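Long-range contact in molybdate-binding protein MolA (Haemophilus influenzae, PDB 3PSH), which binds molybdate and tungstate in the periplasm and hands molybdate to the low-affinity MolBC ABC importer: residues 3-15 against 108-122. Residues are numbered along the deposited sequence; the frame is centred on the assembly and turned at random.
Sequences IITDQLDRKVTIP and PVVAISLRTGEVGEK
D6 turns its carboxylate back over its own backbone, CG lying between N and the carbonyl carbon (chi1 82°), while Q7 swings CG beside its N and reaches out along an extended chain; the carboxylate thereby meets strand 109-112 and the amide the bend just after it. The setting is the N-terminal beta hairpin, strands 2-5 and 11-14 joined by a type I turn from D6 to D9, laid along the outermost strand of a four-stranded parallel sheet in this class of periplasmic binding protein.

D6 works on both sides of the interface. Its OD1 takes L8 N and R10 N from opposite faces of the carboxylate plane, the first bond making an Asx turn. OD2 is likewise gripped from both faces, by A111 N at 2.9 Å and by R10 NH1 in a salt bridge, which holds the carboxylate's rotation. That same NH1 also donates to V109 O at 2.8 Å, lying above the carbonyl plane, and a water ties R10 NH2 to V109 N.

Next along, Q7 N gives a hydrogen bond to A111 O. Its side-chain OE1 then receives S113 N and, at 2.7 Å, L114 N, both from the same face of the amide, so the bend after the strand is clasped by one buried oxygen; NE2 is satisfied by G139 and Q142. L114, at this bend, packs on Q27, a molybdate-binding residue, and sits about 7 Å from the ion, side chain to molybdate.

Apolar contacts accompany the bonds: V12 CG1 meets P108 CB at 3.8 Å toward the start of the strand, and beside D6, L8 CG presses tightly on A111 CB at 3.4 Å. At the far end K122 runs its methylenes past Q7 O, and its NZ closes a salt bridge on the syn side of D9 OD1, 29° out of the carboxylate plane, at 3.0 Å.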
ATOM      1  N   ILE A   3      22.051  -8.890  13.047  1.00 19.47           N
ATOM      2  CA  ILE A   3      21.972  -9.085  11.581  1.00 18.44           C
ATOM      3  C   ILE A   3      20.559  -9.470  11.173  1.00 18.70           C
ATOM      4  O   ILE A   3      19.926 -10.347  11.764  1.00 19.14           O
ATOM      5  CB  ILE A   3      23.010 -10.157  11.123  1.00 20.65           C
ATOM      6  CG1 ILE A   3      24.440  -9.712  11.472  1.00 22.86           C
ATOM      7  CG2 ILE A   3      22.963 -10.404   9.694  1.00 18.28           C
ATOM      8  CD1 ILE A   3      25.414 -10.908  11.390  1.00 25.74           C
ATOM      9  N   ILE A   4      20.055  -8.749  10.154  1.00 17.91           N
ATOM     10  CA  ILE A   4      18.736  -9.112   9.602  1.00 18.44           C
ATOM     11  C   ILE A   4      18.872  -9.449   8.146  1.00 16.81           C
ATOM     12  O   ILE A   4      19.872  -9.164   7.576  1.00 19.15           O
ATOM     13  CB  ILE A   4      17.643  -7.993   9.851  1.00 18.53           C
ATOM     14  CG1 ILE A   4      18.008  -6.665   9.115  1.00 17.62           C
ATOM     15  CG2 ILE A   4      17.378  -7.827  11.351  1.00 21.51           C
ATOM     16  CD1 ILE A   4      17.595  -6.568   7.604  1.00 19.35           C
ATOM     17  N   THR A   5      17.831 -10.086   7.567  1.00 18.47           N
ATOM     18  CA  THR A   5      17.753 -10.287   6.115  1.00 17.18           C
ATOM     19  C   THR A   5      16.581  -9.444   5.621  1.00 15.83           C
ATOM     20  O   THR A   5      15.457  -9.534   6.096  1.00 17.39           O
ATOM     21  CB  THR A   5      17.553 -11.738   5.706  1.00 17.80           C
ATOM     22  OG1 THR A   5      18.629 -12.501   6.292  1.00 20.98           O
ATOM     23  CG2 THR A   5      17.563 -11.927   4.217  1.00 22.24           C
ATOM     24  N   ASP A   6      16.922  -8.563   4.740  1.00 14.25           N
ATOM     25  CA  ASP A   6      15.863  -7.633   4.188  1.00 14.74           C
ATOM     26  C   ASP A   6      15.175  -8.309   2.965  1.00 14.85           C
ATOM     27  O   ASP A   6      15.526  -9.415   2.535  1.00 16.19           O
ATOM     28  CB  ASP A   6      16.466  -6.244   3.879  1.00 13.88           C
ATOM     29  CG  ASP A   6      17.191  -6.151   2.547  1.00 14.77           C
ATOM     30  OD1 ASP A   6      17.248  -7.131   1.719  1.00 14.48           O
ATOM     31  OD2 ASP A   6      17.703  -5.038   2.278  1.00 14.12           O
ATOM     32  N   GLN A   7      14.235  -7.554   2.396  1.00 15.00           N
ATOM     33  CA  GLN A   7      13.384  -8.114   1.339  1.00 16.12           C
ATOM     34  C   GLN A   7      14.033  -8.112  -0.092  1.00 18.40           C
ATOM     35  O   GLN A   7      13.391  -8.433  -1.161  1.00 20.47           O
ATOM     36  CB  GLN A   7      11.991  -7.491   1.457  1.00 15.78           C
ATOM     37  CG  GLN A   7      11.332  -7.926   2.754  1.00 17.50           C
ATOM     38  CD  GLN A   7       9.823  -7.633   2.748  1.00 15.72           C
ATOM     39  OE1 GLN A   7       9.451  -6.501   2.627  1.00 16.31           O
ATOM     40  NE2 GLN A   7       9.013  -8.595   3.123  1.00 12.98           N
ATOM     41  N   LEU A   8      15.314  -7.710  -0.171  1.00 18.09           N
ATOM     42  CA  LEU A   8      16.109  -7.976  -1.340  1.00 15.93           C
ATOM     43  C   LEU A   8      17.079  -9.157  -1.001  1.00 15.52           C
ATOM     44  O   LEU A   8      18.112  -9.394  -1.768  1.00 17.43           O
ATOM     45  CB  LEU A   8      16.816  -6.663  -1.745  1.00 17.56           C
ATOM     46  CG  LEU A   8      16.042  -5.452  -2.359  1.00 19.96           C
ATOM     47  CD1 LEU A   8      16.981  -4.377  -2.748  1.00 17.83           C
ATOM     48  CD2 LEU A   8      15.302  -5.948  -3.545  1.00 19.66           C
ATOM     49  N   ASP A   9      16.810  -9.847   0.127  1.00 15.47           N
ATOM     50  CA  ASP A   9      17.679 -11.004   0.596  1.00 14.76           C
ATOM     51  C   ASP A   9      19.142 -10.552   0.906  1.00 16.96           C
ATOM     52  O   ASP A   9      20.120 -11.342   0.851  1.00 20.44           O
ATOM     53  CB  ASP A   9      17.642 -12.120  -0.453  1.00 15.13           C
ATOM     54  CG  ASP A   9      16.202 -12.800  -0.587  1.00 19.84           C
ATOM     55  OD1 ASP A   9      15.313 -12.634   0.274  1.00 27.85           O
ATOM     56  OD2 ASP A   9      16.053 -13.493  -1.628  1.00 29.98           O
ATOM     57  N   ARG A  10      19.229  -9.277   1.275  1.00 17.68           N
ATOM     58  CA  ARG A  10      20.500  -8.721   1.743  1.00 16.27           C
ATOM     59  C   ARG A  10      20.651  -8.937   3.221  1.00 16.73           C
ATOM     60  O   ARG A  10      19.730  -8.660   4.011  1.00 18.06           O
ATOM     61  CB  ARG A  10      20.554  -7.235   1.441  1.00 14.78           C
ATOM     62  CG  ARG A  10      20.502  -6.963  -0.065  1.00 15.05           C
ATOM     63  CD  ARG A  10      20.167  -5.468  -0.323  1.00 16.94           C
ATOM     64  NE  ARG A  10      21.290  -4.582   0.090  1.00 15.86           N
ATOM     65  CZ  ARG A  10      21.283  -3.795   1.179  1.00 14.48           C
ATOM     66  NH1 ARG A  10      20.285  -3.810   2.048  1.00 17.36           N
ATOM     67  NH2 ARG A  10      22.388  -3.050   1.396  1.00 19.11           N
ATOM     68  N   LYS A  11      21.831  -9.435   3.633  1.00 16.96           N
ATOM     69  CA  LYS A  11      22.121  -9.526   5.082  1.00 16.99           C
ATOM     70  C   LYS A  11      22.628  -8.119   5.485  1.00 16.32           C
ATOM     71  O   LYS A  11      23.647  -7.597   4.861  1.00 19.57           O
ATOM     72  CB  LYS A  11      23.266 -10.473   5.383  1.00 20.94           C
ATOM     73  CG  LYS A  11      22.945 -11.889   4.907  1.00 22.96           C
ATOM     74  CD  LYS A  11      21.779 -12.566   5.697  1.00 26.03           C
ATOM     75  CE  LYS A  11      21.497 -13.980   5.097  1.00 28.70           C
ATOM     76  NZ  LYS A  11      20.172 -14.568   5.509  1.00 32.70           N
ATOM     77  N   VAL A  12      22.015  -7.566   6.532  1.00 16.75           N
ATOM     78  CA  VAL A  12      22.302  -6.203   6.982  1.00 16.57           C
ATOM     79  C   VAL A  12      22.571  -6.203   8.489  1.00 16.86           C
ATOM     80  O   VAL A  12      21.772  -6.675   9.351  1.00 16.45           O
ATOM     81  CB  VAL A  12      21.097  -5.189   6.738  1.00 16.06           C
ATOM     82  CG1 VAL A  12      21.454  -3.747   7.081  1.00 14.37           C
ATOM     83  CG2 VAL A  12      20.629  -5.256   5.329  1.00 16.02           C
ATOM     84  N   THR A  13      23.688  -5.575   8.778  1.00 16.62           N
ATOM     85  CA  THR A  13      24.032  -5.398  10.234  1.00 16.22           C
ATOM     86  C   THR A  13      23.579  -4.073  10.739  1.00 15.55           C
ATOM     87  O   THR A  13      23.893  -3.027  10.102  1.00 17.81           O
ATOM     88  CB  THR A  13      25.569  -5.560  10.465  1.00 17.09           C
ATOM     89  OG1 THR A  13      25.971  -6.840   9.958  1.00 20.21           O
ATOM     90  CG2 THR A  13      25.861  -5.546  11.932  1.00 18.53           C
ATOM     91  N   ILE A  14      22.811  -4.091  11.822  1.00 15.02           N
ATOM     92  CA  ILE A  14      22.260  -2.794  12.337  1.00 13.43           C
ATOM     93  C   ILE A  14      22.575  -2.687  13.817  1.00 14.21           C
ATOM     94  O   ILE A  14      22.802  -3.714  14.463  1.00 13.63           O
ATOM     95  CB  ILE A  14      20.741  -2.675  12.121  1.00 14.65           C
ATOM     96  CG1 ILE A  14      20.015  -3.846  12.843  1.00 15.57           C
ATOM     97  CG2 ILE A  14      20.430  -2.773  10.559  1.00 13.83           C
ATOM     98  CD1 ILE A  14      18.462  -3.744  12.706  1.00 18.78           C
ATOM     99  N   PRO A  15      22.487  -1.487  14.365  1.00 14.92           N
ATOM    100  CA  PRO A  15      22.651  -1.352  15.814  1.00 12.84           C
ATOM    101  C   PRO A  15      21.587  -2.133  16.601  1.00 14.87           C
ATOM    102  O   PRO A  15      20.495  -2.475  16.105  1.00 16.12           O
ATOM    103  CB  PRO A  15      22.392   0.137  16.036  1.00 15.15           C
ATOM    104  CG  PRO A  15      22.793   0.782  14.776  1.00 15.40           C
ATOM    105  CD  PRO A  15      22.312  -0.173  13.715  1.00 14.41           C
ATOM    106  N   PRO A 108      23.557   1.600   7.406  1.00 15.58           N
ATOM    107  CA  PRO A 108      22.861   0.327   7.020  1.00 14.38           C
ATOM    108  C   PRO A 108      21.571   0.713   6.227  1.00 12.79           C
ATOM    109  O   PRO A 108      20.893   1.689   6.539  1.00 11.87           O
ATOM    110  CB  PRO A 108      22.479  -0.326   8.399  1.00 13.43           C
ATOM    111  CG  PRO A 108      23.350   0.437   9.383  1.00 18.01           C
ATOM    112  CD  PRO A 108      23.589   1.787   8.863  1.00 13.94           C
ATOM    113  N   VAL A 109      21.249  -0.130   5.252  1.00 13.06           N
ATOM    114  CA  VAL A 109      20.062   0.056   4.424  1.00 12.38           C
ATOM    115  C   VAL A 109      19.185  -1.222   4.496  1.00 11.02           C
ATOM    116  O   VAL A 109      19.712  -2.340   4.383  1.00 14.55           O
ATOM    117  CB  VAL A 109      20.527   0.144   2.931  1.00 11.33           C
ATOM    118  CG1 VAL A 109      19.258   0.026   1.910  1.00 12.06           C
ATOM    119  CG2 VAL A 109      21.222   1.461   2.656  1.00 11.32           C
ATOM    120  N   VAL A 110      17.879  -1.022   4.659  1.00 10.91           N
ATOM    121  CA  VAL A 110      16.975  -2.143   4.769  1.00 10.59           C
ATOM    122  C   VAL A 110      15.876  -1.900   3.727  1.00 12.13           C
ATOM    123  O   VAL A 110      15.172  -0.879   3.784  1.00 13.44           O
ATOM    124  CB  VAL A 110      16.273  -2.175   6.123  1.00 12.19           C
ATOM    125  CG1 VAL A 110      15.186  -3.355   6.217  1.00 12.89           C
ATOM    126  CG2 VAL A 110      17.308  -2.415   7.202  1.00  9.88           C
ATOM    127  N   ALA A 111      15.889  -2.787   2.722  1.00 12.89           N
ATOM    128  CA  ALA A 111      14.947  -2.695   1.521  1.00 14.36           C
ATOM    129  C   ALA A 111      13.653  -3.429   1.848  1.00 15.04           C
ATOM    130  O   ALA A 111      13.684  -4.595   2.455  1.00 16.10           O
ATOM    131  CB  ALA A 111      15.647  -3.309   0.293  1.00 12.59           C
ATOM    132  N   ILE A 112      12.536  -2.759   1.597  1.00 12.32           N
ATOM    133  CA  ILE A 112      11.249  -3.363   1.927  1.00 11.85           C
ATOM    134  C   ILE A 112      10.414  -3.463   0.630  1.00 11.93           C
ATOM    135  O   ILE A 112      10.257  -2.510  -0.099  1.00 13.86           O
ATOM    136  CB  ILE A 112      10.506  -2.495   2.934  1.00 11.63           C
ATOM    137  CG1 ILE A 112      11.215  -2.494   4.314  1.00 12.20           C
ATOM    138  CG2 ILE A 112       8.974  -3.007   3.106  1.00 13.89           C
ATOM    139  CD1 ILE A 112      11.276  -3.837   5.138  1.00 12.98           C
ATOM    140  N   SER A 113       9.889  -4.676   0.410  1.00 13.63           N
ATOM    141  CA  SER A 113       9.052  -4.877  -0.763  1.00 12.96           C
ATOM    142  C   SER A 113       7.635  -5.254  -0.327  1.00 12.38           C
ATOM    143  O   SER A 113       6.756  -5.197  -1.195  1.00 14.73           O
ATOM    144  CB  SER A 113       9.516  -6.083  -1.580  1.00 15.13           C
ATOM    145  OG  SER A 113       9.452  -7.246  -0.799  1.00 13.04           O
ATOM    146  N   LEU A 114       7.425  -5.751   0.928  1.00 12.31           N
ATOM    147  CA  LEU A 114       6.112  -6.330   1.307  1.00 12.30           C
ATOM    148  C   LEU A 114       5.672  -7.465   0.333  1.00 15.10           C
ATOM    149  O   LEU A 114       4.437  -7.776   0.170  1.00 13.77           O
ATOM    150  CB  LEU A 114       5.025  -5.238   1.406  1.00 13.34           C
ATOM    151  CG  LEU A 114       5.454  -4.111   2.360  1.00 15.19           C
ATOM    152  CD1 LEU A 114       4.255  -3.098   2.422  1.00 12.35           C
ATOM    153  CD2 LEU A 114       5.807  -4.604   3.743  1.00 13.88           C
ATOM    154  N   ARG A 115       6.634  -8.113  -0.275  1.00 14.80           N
ATOM    155  CA  ARG A 115       6.395  -9.256  -1.150  1.00 16.72           C
ATOM    156  C   ARG A 115       7.506 -10.322  -1.006  1.00 17.28           C
ATOM    157  O   ARG A 115       8.727 -10.032  -0.874  1.00 16.36           O
ATOM    158  CB  ARG A 115       6.200  -8.758  -2.609  1.00 18.18           C
ATOM    159  CG  ARG A 115       7.345  -8.651  -3.552  1.00 22.69           C
ATOM    160  CD  ARG A 115       6.832  -8.560  -4.994  1.00 19.67           C
ATOM    161  NE  ARG A 115       7.936  -8.184  -5.848  1.00 21.58           N
ATOM    162  CZ  ARG A 115       8.162  -6.968  -6.260  1.00 18.18           C
ATOM    163  NH1 ARG A 115       7.396  -5.916  -5.912  1.00 22.46           N
ATOM    164  NH2 ARG A 115       9.199  -6.769  -6.986  1.00 23.58           N
ATOM    165  N   THR A 116       7.125 -11.573  -1.072  1.00 15.03           N
ATOM    166  CA  THR A 116       8.155 -12.626  -1.259  1.00 17.59           C
ATOM    167  C   THR A 116       8.215 -12.834  -2.779  1.00 19.56           C
ATOM    168  O   THR A 116       8.683 -11.967  -3.529  1.00 22.53           O
ATOM    169  CB  THR A 116       7.858 -13.888  -0.367  1.00 13.25           C
ATOM    170  OG1 THR A 116       6.535 -14.342  -0.641  1.00 15.68           O
ATOM    171  CG2 THR A 116       7.978 -13.587   1.103  1.00 14.13           C
ATOM    172  N   GLY A 117       7.749 -13.953  -3.260  1.00 21.92           N
ATOM    173  CA  GLY A 117       7.770 -14.219  -4.674  1.00 24.31           C
ATOM    174  C   GLY A 117       9.149 -14.611  -5.181  1.00 24.06           C
ATOM    175  O   GLY A 117      10.115 -14.752  -4.410  1.00 24.01           O
ATOM    176  N   GLU A 118       9.205 -14.746  -6.500  1.00 25.23           N
ATOM    177  CA  GLU A 118      10.422 -15.094  -7.243  1.00 25.89           C
ATOM    178  C   GLU A 118      11.601 -14.133  -6.825  1.00 26.39           C
ATOM    179  O   GLU A 118      11.497 -12.887  -6.911  1.00 25.17           O
ATOM    180  CB  GLU A 118      10.082 -14.924  -8.758  1.00 26.61           C
ATOM    181  CG  GLU A 118       9.280 -16.069  -9.504  1.00 30.49           C
ATOM    182  CD  GLU A 118       7.854 -16.304  -9.054  1.00 33.83           C
ATOM    183  OE1 GLU A 118       7.156 -15.362  -8.612  1.00 26.18           O
ATOM    184  OE2 GLU A 118       7.421 -17.486  -9.195  1.00 37.12           O
ATOM    185  N   VAL A 119      12.711 -14.715  -6.383  1.00 27.40           N
ATOM    186  CA  VAL A 119      13.951 -13.957  -6.141  1.00 29.20           C
ATOM    187  C   VAL A 119      14.465 -13.020  -7.204  1.00 28.38           C
ATOM    188  O   VAL A 119      14.922 -11.909  -6.867  1.00 29.56           O
ATOM    189  CB  VAL A 119      15.129 -14.883  -5.791  1.00 31.71           C
ATOM    190  CG1 VAL A 119      15.457 -14.832  -4.319  1.00 33.96           C
ATOM    191  CG2 VAL A 119      14.909 -16.357  -6.338  1.00 31.36           C
ATOM    192  N   GLY A 120      14.425 -13.432  -8.494  1.00 27.42           N
ATOM    193  CA  GLY A 120      14.890 -12.533  -9.557  1.00 26.58           C
ATOM    194  C   GLY A 120      14.083 -11.267  -9.759  1.00 23.49           C
ATOM    195  O   GLY A 120      14.569 -10.314 -10.342  1.00 27.06           O
ATOM    196  N   GLU A 121      12.850 -11.271  -9.220  1.00 22.62           N
ATOM    197  CA  GLU A 121      11.852 -10.178  -9.344  1.00 18.44           C
ATOM    198  C   GLU A 121      11.830  -9.232  -8.163  1.00 17.62           C
ATOM    199  O   GLU A 121      11.161  -8.206  -8.234  1.00 17.46           O
ATOM    200  CB  GLU A 121      10.437 -10.816  -9.523  1.00 19.22           C
ATOM    201  CG  GLU A 121      10.440 -11.650 -10.806  1.00 20.71           C
ATOM    202  CD  GLU A 121      10.514 -10.734 -12.035  1.00 25.83           C
ATOM    203  OE1 GLU A 121       9.604  -9.902 -12.266  1.00 22.22           O
ATOM    204  OE2 GLU A 121      11.520 -10.820 -12.818  1.00 24.54           O
ATOM    205  N   LYS A 122      12.550  -9.590  -7.104  1.00 18.57           N
ATOM    206  CA  LYS A 122      12.466  -8.886  -5.816  1.00 19.43           C
ATOM    207  C   LYS A 122      12.815  -7.377  -5.980  1.00 18.01           C
ATOM    208  O   LYS A 122      12.224  -6.512  -5.276  1.00 15.23           O
ATOM    209  CB  LYS A 122      13.328  -9.655  -4.766  1.00 21.78           C
ATOM    210  CG  LYS A 122      12.481 -10.535  -3.749  1.00 26.22           C
ATOM    211  CD  LYS A 122      13.421 -11.334  -2.795  1.00 23.74           C
ATOM    212  CE  LYS A 122      12.748 -12.589  -2.263  1.00 32.29           C
ATOM    213  NZ  LYS A 122      12.504 -12.594  -0.779  1.00 30.74           N
TER
HETATM  214  O   HOH W   1      23.303  -2.154   4.144  1.00 15.87           O